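Local coordinates for protein fuculose-1-phosphate aldolase (Glaciozyma antarctica, PDB 4XXF) that belongs to the class II aldolase and adducin family, binds zinc and assembles from four copies of its chain, at residues A[67-72]-A[252-258]; A[75-81]-A[94-100]; A[42-46]-A[60-66]. All blocks are in the same frame, centred on the assembly; numbering follows the deposited sequence. Where two conformers were deposited one is given.

Overall arrangement
Interaction 3 is the buried one of the three, interaction 2 is partly buried, and interaction 1 lies at the surface. The first and third share the connection between strands 56-59 and 75-78, and they meet where Met69 packs on Asn60, Pro61 and Leu64; both also touch the second subunit. Interactions 2 and 3 reach the same sheet and join where Asn95 and Gly98 lie against Phe62 and His45. The chemistry changes with place: charges and the chain terminus at the surface in 67-72/252-258, apolar packing on a helix start in 75-81/94-100, and an asparagine amide bonded to backbone atoms in 42-46/60-66.

Interaction 1: residues A[67-72]-A[252-258]; sequences RLMTVS and QGEEYRK
Arg67 lies flat against Gln252 while its edge reaches Glu255. Gln252 NE2 sits over the centre of the guanidinium, 3.7 Å from Arg67 CZ, with the amide and guanidinium planes 21° apart. Arg67 NH1 bonds to Glu255 OE1 at 3.1 Å, a salt bridge on the syn lone pair, and the two flat groups are nearly coplanar. The bend in the arginine chain at chi2 (64°) helps bring the guanidinium across to the helix end. Arg31 also holds Glu255 OE1 and bonds Gln252 OE1, so the carboxylate probably offsets the two neighbouring positive charges.

Lys258 works through its terminal carboxylate rather than its ammonium end. Ser72 N donates to Lys258 O at 3.1 Å, and in the conformer given, one of two deposited, Ser72 OG donates to Lys258 OXT at 2.6 Å. One serine thus takes both oxygens of the chain terminus.

Between these two grips, Tyr256 O accepts from Val71 N at 3.1 Å, and the CA-H of Thr70 points at the same oxygen. Tyr256 CB rests on Met69 O at 3.4 Å, but the ring turns off toward Val27 and Ala28 of helix 15-36. The whole arrangement ties the C-terminal end of the long helix 234-256, the last in the chain, to the connection between sheet strands 56-59 and 75-78.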
loop_
_atom_site.group_PDB
_atom_site.type_symbol
_atom_site.label_atom_id
_atom_site.label_comp_id
_atom_site.label_asym_id
_atom_site.label_seq_id
_atom_site.Cartn_x
_atom_site.Cartn_y
_atom_site.Cartn_z
ATOM N N ARG A 67 -4.050 -6.653 -15.825
ATOM C CA ARG A 67 -4.996 -5.562 -15.607
ATOM C C ARG A 67 -5.890 -5.290 -16.815
ATOM O O ARG A 67 -6.966 -4.719 -16.665
ATOM C CB ARG A 67 -4.197 -4.297 -15.227
ATOM C CG ARG A 67 -4.979 -2.984 -15.178
ATOM C CD ARG A 67 -6.047 -3.025 -14.092
ATOM N NE ARG A 67 -6.757 -1.756 -13.961
ATOM C CZ ARG A 67 -7.754 -1.375 -14.751
ATOM N NH1 ARG A 67 -8.151 -2.144 -15.752
ATOM N NH2 ARG A 67 -8.353 -0.209 -14.541
ATOM N N LEU A 68 -5.443 -5.687 -18.004
ATOM C CA LEU A 68 -6.186 -5.425 -19.232
ATOM C C LEU A 68 -6.779 -6.684 -19.857
ATOM O O LEU A 68 -7.317 -6.621 -20.961
ATOM C CB LEU A 68 -5.280 -4.730 -20.253
ATOM C CG LEU A 68 -4.627 -3.448 -19.722
ATOM C CD1 LEU A 68 -3.606 -2.918 -20.728
ATOM C CD2 LEU A 68 -5.662 -2.362 -19.398
ATOM N N MET A 69 -6.707 -7.817 -19.158
ATOM C CA MET A 69 -7.187 -9.087 -19.705
ATOM C C MET A 69 -8.665 -9.008 -20.062
ATOM O O MET A 69 -9.462 -8.479 -19.292
ATOM C CB MET A 69 -6.959 -10.210 -18.691
ATOM C CG MET A 69 -7.065 -11.625 -19.267
ATOM S SD MET A 69 -5.786 -11.980 -20.517
ATOM C CE MET A 69 -4.302 -11.319 -19.743
ATOM N N THR A 70 -9.027 -9.530 -21.233
ATOM C CA THR A 70 -10.433 -9.669 -21.622
ATOM C C THR A 70 -10.662 -11.075 -22.143
ATOM O O THR A 70 -9.712 -11.783 -22.479
ATOM C CB THR A 70 -10.877 -8.660 -22.712
ATOM O OG1 THR A 70 -10.301 -9.028 -23.969
ATOM C CG2 THR A 70 -10.469 -7.235 -22.352
ATOM N N VAL A 71 -11.928 -11.467 -22.208
ATOM C CA VAL A 71 -12.286 -12.791 -22.701
ATOM C C VAL A 71 -11.726 -13.049 -24.110
ATOM O O VAL A 71 -11.222 -14.141 -24.391
ATOM C CB VAL A 71 -13.824 -12.983 -22.670
ATOM C CG1 VAL A 71 -14.254 -14.201 -23.489
ATOM C CG2 VAL A 71 -14.297 -13.094 -21.230
ATOM N N SER A 72 -11.745 -12.025 -24.964
ATOM C CA SER A 72 -11.261 -12.144 -26.342
ATOM C C SER A 72 -9.758 -12.383 -26.446
ATOM O O SER A 72 -9.266 -12.827 -27.485
ATOM C CB SER A 72 -11.625 -10.886 -27.132
ATOM O OG SER A 72 -13.024 -10.827 -27.349
ATOM N N GLN A 252 -14.726 -3.945 -12.682
ATOM C CA GLN A 252 -14.122 -4.018 -14.013
ATOM C C GLN A 252 -14.830 -4.958 -14.978
ATOM O O GLN A 252 -14.367 -5.142 -16.108
ATOM C CB GLN A 252 -12.643 -4.419 -13.896
ATOM C CG GLN A 252 -11.798 -3.278 -13.337
ATOM C CD GLN A 252 -10.371 -3.675 -12.998
ATOM O OE1 GLN A 252 -9.825 -4.638 -13.550
ATOM N NE2 GLN A 252 -9.752 -2.931 -12.086
ATOM N N GLY A 253 -15.950 -5.540 -14.554
ATOM C CA GLY A 253 -16.671 -6.483 -15.397
ATOM C C GLY A 253 -17.013 -5.966 -16.781
ATOM O O GLY A 253 -16.870 -6.690 -17.765
ATOM N N GLU A 254 -17.457 -4.718 -16.878
ATOM C CA GLU A 254 -17.806 -4.166 -18.181
ATOM C C GLU A 254 -16.607 -4.184 -19.126
ATOM O O GLU A 254 -16.763 -4.414 -20.327
ATOM C CB GLU A 254 -18.346 -2.742 -18.046
ATOM C CG GLU A 254 -19.657 -2.643 -17.292
ATOM C CD GLU A 254 -20.240 -1.246 -17.320
ATOM O OE1 GLU A 254 -19.731 -0.402 -18.089
ATOM O OE2 GLU A 254 -21.209 -0.991 -16.574
ATOM N N GLU A 255 -15.414 -3.960 -18.579
ATOM C CA GLU A 255 -14.175 -3.988 -19.365
ATOM C C GLU A 255 -13.785 -5.406 -19.760
ATOM O O GLU A 255 -13.488 -5.687 -20.923
ATOM C CB GLU A 255 -12.999 -3.376 -18.579
ATOM C CG GLU A 255 -13.068 -1.868 -18.321
ATOM C CD GLU A 255 -11.845 -1.316 -17.566
ATOM O OE1 GLU A 255 -10.888 -2.073 -17.272
ATOM O OE2 GLU A 255 -11.842 -0.104 -17.263
ATOM N N TYR A 256 -13.758 -6.305 -18.786
ATOM C CA TYR A 256 -13.081 -7.566 -19.043
ATOM C C TYR A 256 -13.971 -8.586 -19.749
ATOM O O TYR A 256 -13.467 -9.565 -20.303
ATOM C CB TYR A 256 -12.464 -8.132 -17.747
ATOM C CG TYR A 256 -13.353 -8.658 -16.640
ATOM C CD1 TYR A 256 -14.170 -9.777 -16.818
ATOM C CD2 TYR A 256 -13.279 -8.104 -15.368
ATOM C CE1 TYR A 256 -14.938 -10.274 -15.765
ATOM C CE2 TYR A 256 -14.029 -8.598 -14.322
ATOM C CZ TYR A 256 -14.852 -9.673 -14.518
ATOM O OH TYR A 256 -15.598 -10.147 -13.457
ATOM N N ARG A 257 -15.273 -8.322 -19.802
ATOM C CA ARG A 257 -16.196 -9.217 -20.501
ATOM C C ARG A 257 -16.117 -9.135 -22.021
ATOM O O ARG A 257 -16.747 -9.935 -22.713
ATOM C CB ARG A 257 -17.623 -8.938 -20.022
ATOM C CG ARG A 257 -17.868 -9.520 -18.644
ATOM C CD ARG A 257 -19.121 -8.953 -17.973
ATOM N NE ARG A 257 -19.552 -9.839 -16.899
ATOM C CZ ARG A 257 -20.675 -9.694 -16.205
ATOM N NH1 ARG A 257 -21.484 -8.669 -16.445
ATOM N NH2 ARG A 257 -20.984 -10.581 -15.269
ATOM N N LYS A 258 -15.327 -8.201 -22.548
ATOM C CA LYS A 258 -15.253 -7.982 -23.992
ATOM C C LYS A 258 -14.347 -8.969 -24.737
ATOM O O LYS A 258 -13.565 -9.714 -24.143
ATOM C CB LYS A 258 -14.791 -6.550 -24.277
ATOM C CG LYS A 258 -15.770 -5.488 -23.800
ATOM C CD LYS A 258 -15.277 -4.089 -24.134
ATOM C CE LYS A 258 -16.272 -3.036 -23.669
ATOM N NZ LYS A 258 -15.828 -1.656 -24.021
ATOM O OXT LYS A 258 -14.397 -9.060 -25.966
#

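Interaction 2: residues A[75-81]-A[94-100]; sequences ILVNQEG and VNLAGFM
Gly81 and Leu96 mark the nearest approach of the two backbones, with their CA atoms 6.3 Å apart. Segment 75-81 runs as a strand from Ile75 and then folds into a type I turn from Asn78 to Gly81, closed by Gly81 N donating to Asn78 O at 3.0 Å. Gly81 has a positive phi (100°), and its CA faces Leu96 CD1 at 3.9 Å, covered from the side of the helix start. On the other segment, Asn95 is the N-cap of helix 96-108; its OD1 takes a weak bond from Gly98 N, while its backbone O accepts from Phe99 N in the first turn.

Phe99 and Val94 bury the most surface in the contact. With its CG anti to the backbone N (chi1 172°), the Phe99 ring reaches out from the helix toward the strand. Val77 comes from the opposite direction and, in the conformer given, lays CG1 over one face of the Phe99 ring, 3.8 Å from its centroid and 24° off the normal, a CH-pi contact. Phe99 CE2 also meets Asn78 O at 3.4 Å. One residue on, the twice-bent chain of Met100 folds its CE against Gln79 O at 3.6 Å. Nearer the start of the strand, Ile75 CD1 meets Val94 CB at 3.9 Å, and Val94 CG1 touches Gly81 O at 3.7 Å.

Gln79 O is also tied to the helix by Ser103 OG. The contact joins strand 75-78, at the edge of the main sheet, to helix 96-108: strand 56-59 pairs with 75-78 in the sheet through Val59 and Phe57, the short strand 83-84 also bonds to Leu76, and Thr47 of strand 45-49 packs on Phe99.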
loop_
_atom_site.group_PDB
_atom_site.type_symbol
_atom_site.label_atom_id
_atom_site.label_comp_id
_atom_site.label_asym_id
_atom_site.label_seq_id
_atom_site.Cartn_x
_atom_site.Cartn_y
_atom_site.Cartn_z
ATOM N N ILE A 75 -6.233 -17.530 -25.062
ATOM C CA ILE A 75 -5.873 -18.459 -26.124
ATOM C C ILE A 75 -6.084 -19.894 -25.679
ATOM O O ILE A 75 -6.060 -20.198 -24.483
ATOM C CB ILE A 75 -4.407 -18.275 -26.576
ATOM C CG1 ILE A 75 -3.454 -18.249 -25.378
ATOM C CG2 ILE A 75 -4.263 -17.002 -27.418
ATOM C CD1 ILE A 75 -1.985 -18.376 -25.752
ATOM N N LEU A 76 -6.289 -20.765 -26.655
ATOM C CA LEU A 76 -6.473 -22.185 -26.425
ATOM C C LEU A 76 -5.203 -22.915 -26.828
ATOM O O LEU A 76 -4.679 -22.694 -27.917
ATOM C CB LEU A 76 -7.663 -22.698 -27.228
ATOM C CG LEU A 76 -8.042 -24.169 -27.076
ATOM C CD1 LEU A 76 -8.530 -24.475 -25.667
ATOM C CD2 LEU A 76 -9.112 -24.527 -28.101
ATOM N N VAL A 77 -4.708 -23.772 -25.941
ATOM C CA VAL A 77 -3.431 -24.452 -26.103
ATOM C C VAL A 77 -3.629 -25.957 -25.895
ATOM O O VAL A 77 -4.370 -26.349 -24.989
ATOM C CB VAL A 77 -2.389 -23.891 -25.097
ATOM C CG1 VAL A 77 -1.051 -24.598 -25.236
ATOM C CG2 VAL A 77 -2.216 -22.390 -25.294
ATOM N N ASN A 78 -2.982 -26.800 -26.696
ATOM C CA ASN A 78 -3.114 -28.228 -26.438
ATOM C C ASN A 78 -2.055 -28.672 -25.422
ATOM O O ASN A 78 -1.269 -27.855 -24.930
ATOM C CB ASN A 78 -3.068 -29.061 -27.738
ATOM C CG ASN A 78 -1.730 -28.999 -28.458
ATOM O OD1 ASN A 78 -0.729 -28.562 -27.907
ATOM N ND2 ASN A 78 -1.722 -29.453 -29.704
ATOM N N GLN A 79 -2.081 -29.949 -25.063
ATOM C CA GLN A 79 -1.244 -30.453 -23.979
ATOM C C GLN A 79 0.237 -30.194 -24.232
ATOM O O GLN A 79 0.996 -29.959 -23.293
ATOM C CB GLN A 79 -1.477 -31.950 -23.777
ATOM C CG GLN A 79 -0.979 -32.480 -22.441
ATOM C CD GLN A 79 -2.037 -32.426 -21.349
ATOM O OE1 GLN A 79 -3.181 -32.834 -21.555
ATOM N NE2 GLN A 79 -1.654 -31.929 -20.178
ATOM N N GLU A 80 0.641 -30.225 -25.500
ATOM C CA GLU A 80 2.052 -30.084 -25.844
ATOM C C GLU A 80 2.473 -28.642 -26.142
ATOM O O GLU A 80 3.610 -28.394 -26.540
ATOM C CB GLU A 80 2.406 -30.987 -27.037
ATOM C CG GLU A 80 1.549 -30.813 -28.290
ATOM C CD GLU A 80 0.430 -31.844 -28.404
ATOM O OE1 GLU A 80 0.245 -32.407 -29.512
ATOM O OE2 GLU A 80 -0.271 -32.082 -27.395
ATOM N N GLY A 81 1.567 -27.690 -25.950
ATOM C CA GLY A 81 1.934 -26.290 -26.038
ATOM C C GLY A 81 1.605 -25.566 -27.333
ATOM O O GLY A 81 1.870 -24.374 -27.451
ATOM N N VAL A 94 1.995 -18.268 -26.308
ATOM C CA VAL A 94 1.999 -18.739 -24.935
ATOM C C VAL A 94 3.434 -18.734 -24.413
ATOM O O VAL A 94 4.379 -18.966 -25.165
ATOM C CB VAL A 94 1.374 -20.163 -24.815
ATOM C CG1 VAL A 94 2.267 -21.224 -25.471
ATOM C CG2 VAL A 94 1.090 -20.518 -23.363
ATOM N N ASN A 95 3.599 -18.421 -23.132
ATOM C CA ASN A 95 4.873 -18.638 -22.462
ATOM C C ASN A 95 5.040 -20.152 -22.273
ATOM O O ASN A 95 4.389 -20.745 -21.416
ATOM C CB ASN A 95 4.893 -17.864 -21.140
ATOM C CG ASN A 95 6.016 -18.288 -20.198
ATOM O OD1 ASN A 95 6.963 -18.972 -20.581
ATOM N ND2 ASN A 95 5.907 -17.860 -18.946
ATOM N N LEU A 96 5.891 -20.781 -23.083
ATOM C CA LEU A 96 5.896 -22.246 -23.163
ATOM C C LEU A 96 6.394 -22.915 -21.888
ATOM O O LEU A 96 5.737 -23.814 -21.366
ATOM C CB LEU A 96 6.736 -22.731 -24.354
ATOM C CG LEU A 96 6.687 -24.247 -24.601
ATOM C CD1 LEU A 96 5.272 -24.706 -24.944
ATOM C CD2 LEU A 96 7.665 -24.678 -25.691
ATOM N N ALA A 97 7.549 -22.485 -21.390
ATOM C CA ALA A 97 8.146 -23.120 -20.219
ATOM C C ALA A 97 7.174 -23.080 -19.051
ATOM O O ALA A 97 6.941 -24.090 -18.381
ATOM C CB ALA A 97 9.457 -22.441 -19.851
ATOM N N GLY A 98 6.584 -21.911 -18.837
ATOM C CA GLY A 98 5.587 -21.731 -17.803
ATOM C C GLY A 98 4.355 -22.583 -18.011
ATOM O O GLY A 98 3.857 -23.210 -17.072
ATOM N N PHE A 99 3.873 -22.633 -19.246
ATOM C CA PHE A 99 2.691 -23.421 -19.526
ATOM C C PHE A 99 2.921 -24.918 -19.289
ATOM O O PHE A 99 2.027 -25.605 -18.793
ATOM C CB PHE A 99 2.190 -23.213 -20.959
ATOM C CG PHE A 99 1.078 -24.156 -21.325
ATOM C CD1 PHE A 99 -0.210 -23.930 -20.865
ATOM C CD2 PHE A 99 1.331 -25.304 -22.065
ATOM C CE1 PHE A 99 -1.236 -24.815 -21.157
ATOM C CE2 PHE A 99 0.312 -26.192 -22.366
ATOM C CZ PHE A 99 -0.977 -25.944 -21.912
ATOM N N MET A 100 4.099 -25.426 -19.640
ATOM C CA MET A 100 4.353 -26.857 -19.518
ATOM C C MET A 100 4.461 -27.305 -18.059
ATOM O O MET A 100 4.256 -28.478 -17.770
ATOM C CB MET A 100 5.607 -27.248 -20.303
ATOM C CG MET A 100 5.439 -27.089 -21.816
ATOM S SD MET A 100 4.003 -27.962 -22.507
ATOM C CE MET A 100 4.478 -29.672 -22.259
#

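Interaction 3: residues A[42-46]-A[60-66]; sequences VAGHL and NPFGLAF
Asn60 reaches across to 42-46 and spends both ends of its amide on backbone atoms. Its OD1 accepts from Leu46 N at 3.0 Å in a nearly straight bond (168°), and its ND2 donates to Gly44 O at 3.3 Å, almost in the amide plane. Two bonds should fix the rotation of the buried amide. It lies where the beta hairpin of strands 45-49 and 56-59, part of the AraD-like fold, opens out into loops.

His45, between the two bonded residues, brings its CA to 3.4 Å from Asn60 OD1. In the conformer given, one of two deposited, its side chain is about 5 Å from the bound zinc ion and its ring meets that of the zinc ligand His117, so the amide probably helps hold the backbone beside the metal site.

Phe66 turns its edge to the backbone, with CZ 3.9 Å from Gly44 O, and its CE2 meets Leu46 CD1. Ile30 and Ala34 of helix 15-36 also pack on this ring. Farther out, Val42 CG2 touches Phe62 CE1 at 3.8 Å, the two side chains crossing at about a right angle, while Val42 CG1 rests on Gly63 CA in the type II turn 61-64. Phe239 of the second subunit makes an edge-to-face pair with Phe62. A water links the two loops, donating to Val42 O at 2.8 Å and accepting from Gly63 N at 2.9 Å.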
loop_
_atom_site.group_PDB
_atom_site.type_symbol
_atom_site.label_atom_id
_atom_site.label_comp_id
_atom_site.label_asym_id
_atom_site.label_seq_id
_atom_site.Cartn_x
_atom_site.Cartn_y
_atom_site.Cartn_z
ATOM N N VAL A 42 6.083 -10.020 -16.968
ATOM C CA VAL A 42 5.234 -10.864 -17.813
ATOM C C VAL A 42 5.160 -12.287 -17.288
ATOM O O VAL A 42 4.677 -13.191 -17.982
ATOM C CB VAL A 42 5.739 -10.869 -19.271
ATOM C CG1 VAL A 42 5.602 -9.482 -19.872
ATOM C CG2 VAL A 42 7.189 -11.361 -19.343
ATOM N N ALA A 43 5.634 -12.481 -16.063
ATOM C CA ALA A 43 5.606 -13.772 -15.423
ATOM C C ALA A 43 4.173 -14.109 -15.048
ATOM O O ALA A 43 3.323 -13.223 -14.875
ATOM C CB ALA A 43 6.497 -13.778 -14.188
ATOM N N GLY A 44 3.898 -15.390 -14.911
ATOM C CA GLY A 44 2.598 -15.772 -14.418
ATOM C C GLY A 44 1.680 -16.319 -15.475
ATOM O O GLY A 44 1.596 -15.852 -16.619
ATOM N N HIS A 45 0.957 -17.330 -15.041
ATOM C CA HIS A 45 0.004 -17.977 -15.905
ATOM C C HIS A 45 -1.122 -18.531 -15.066
ATOM O O HIS A 45 -0.931 -18.999 -13.946
ATOM C CB HIS A 45 0.671 -19.085 -16.728
ATOM C CG HIS A 45 2.078 -19.374 -16.311
ATOM N ND1 HIS A 45 2.393 -20.290 -15.331
ATOM C CD2 HIS A 45 3.255 -18.853 -16.730
ATOM C CE1 HIS A 45 3.703 -20.330 -15.172
ATOM N NE2 HIS A 45 4.250 -19.461 -16.003
ATOM N N LEU A 46 -2.314 -18.417 -15.625
ATOM C CA LEU A 46 -3.493 -19.034 -15.040
ATOM C C LEU A 46 -4.140 -19.852 -16.141
ATOM O O LEU A 46 -4.359 -19.353 -17.243
ATOM C CB LEU A 46 -4.470 -17.991 -14.487
ATOM C CG LEU A 46 -4.133 -17.293 -13.167
ATOM C CD1 LEU A 46 -3.044 -16.226 -13.337
ATOM C CD2 LEU A 46 -5.393 -16.676 -12.590
ATOM N N ASN A 60 -3.891 -17.167 -20.346
ATOM C CA ASN A 60 -3.529 -15.807 -20.731
ATOM C C ASN A 60 -2.421 -15.794 -21.779
ATOM O O ASN A 60 -1.515 -16.627 -21.737
ATOM C CB ASN A 60 -3.098 -15.019 -19.497
ATOM C CG ASN A 60 -1.988 -15.701 -18.724
ATOM O OD1 ASN A 60 -2.156 -16.801 -18.187
ATOM N ND2 ASN A 60 -0.839 -15.038 -18.648
ATOM N N PRO A 61 -2.514 -14.871 -22.755
ATOM C CA PRO A 61 -1.494 -14.782 -23.803
ATOM C C PRO A 61 -0.251 -14.056 -23.296
ATOM O O PRO A 61 -0.362 -13.117 -22.507
ATOM C CB PRO A 61 -2.194 -13.993 -24.906
ATOM C CG PRO A 61 -3.146 -13.098 -24.155
ATOM C CD PRO A 61 -3.633 -13.937 -22.991
ATOM N N PHE A 62 0.912 -14.494 -23.740
ATOM C CA PHE A 62 2.185 -14.004 -23.222
ATOM C C PHE A 62 2.355 -12.503 -23.432
ATOM O O PHE A 62 2.232 -12.008 -24.545
ATOM C CB PHE A 62 3.319 -14.782 -23.907
ATOM C CG PHE A 62 4.644 -14.774 -23.172
ATOM C CD1 PHE A 62 4.753 -14.446 -21.827
ATOM C CD2 PHE A 62 5.796 -15.134 -23.859
ATOM C CE1 PHE A 62 5.991 -14.470 -21.192
ATOM C CE2 PHE A 62 7.024 -15.160 -23.230
ATOM C CZ PHE A 62 7.121 -14.821 -21.895
ATOM N N GLY A 63 2.639 -11.784 -22.351
ATOM C CA GLY A 63 2.973 -10.372 -22.448
ATOM C C GLY A 63 1.836 -9.384 -22.244
ATOM O O GLY A 63 2.081 -8.186 -22.148
ATOM N N LEU A 64 0.595 -9.857 -22.215
ATOM C CA LEU A 64 -0.532 -8.955 -21.992
ATOM C C LEU A 64 -0.731 -8.696 -20.493
ATOM O O LEU A 64 -0.788 -9.626 -19.687
ATOM C CB LEU A 64 -1.816 -9.531 -22.598
ATOM C CG LEU A 64 -3.067 -8.668 -22.424
ATOM C CD1 LEU A 64 -2.925 -7.326 -23.108
ATOM C CD2 LEU A 64 -4.257 -9.408 -22.978
ATOM N N ALA A 65 -0.835 -7.427 -20.114
ATOM C CA ALA A 65 -1.037 -7.060 -18.723
ATOM C C ALA A 65 -2.273 -7.739 -18.156
ATOM O O ALA A 65 -3.354 -7.699 -18.759
ATOM C CB ALA A 65 -1.185 -5.564 -18.590
ATOM N N PHE A 66 -2.137 -8.326 -16.969
ATOM C CA PHE A 66 -3.288 -8.932 -16.297
ATOM C C PHE A 66 -4.416 -7.904 -16.111
ATOM O O PHE A 66 -5.600 -8.244 -16.231
ATOM C CB PHE A 66 -2.896 -9.505 -14.934
ATOM C CG PHE A 66 -2.122 -10.802 -14.984
ATOM C CD1 PHE A 66 -1.553 -11.287 -16.153
ATOM C CD2 PHE A 66 -1.973 -11.536 -13.820
ATOM C CE1 PHE A 66 -0.842 -12.486 -16.149
ATOM C CE2 PHE A 66 -1.267 -12.733 -13.804
ATOM C CZ PHE A 66 -0.698 -13.207 -14.971
HETATM O O HOH W 1 2.487 -12.923 -19.701
#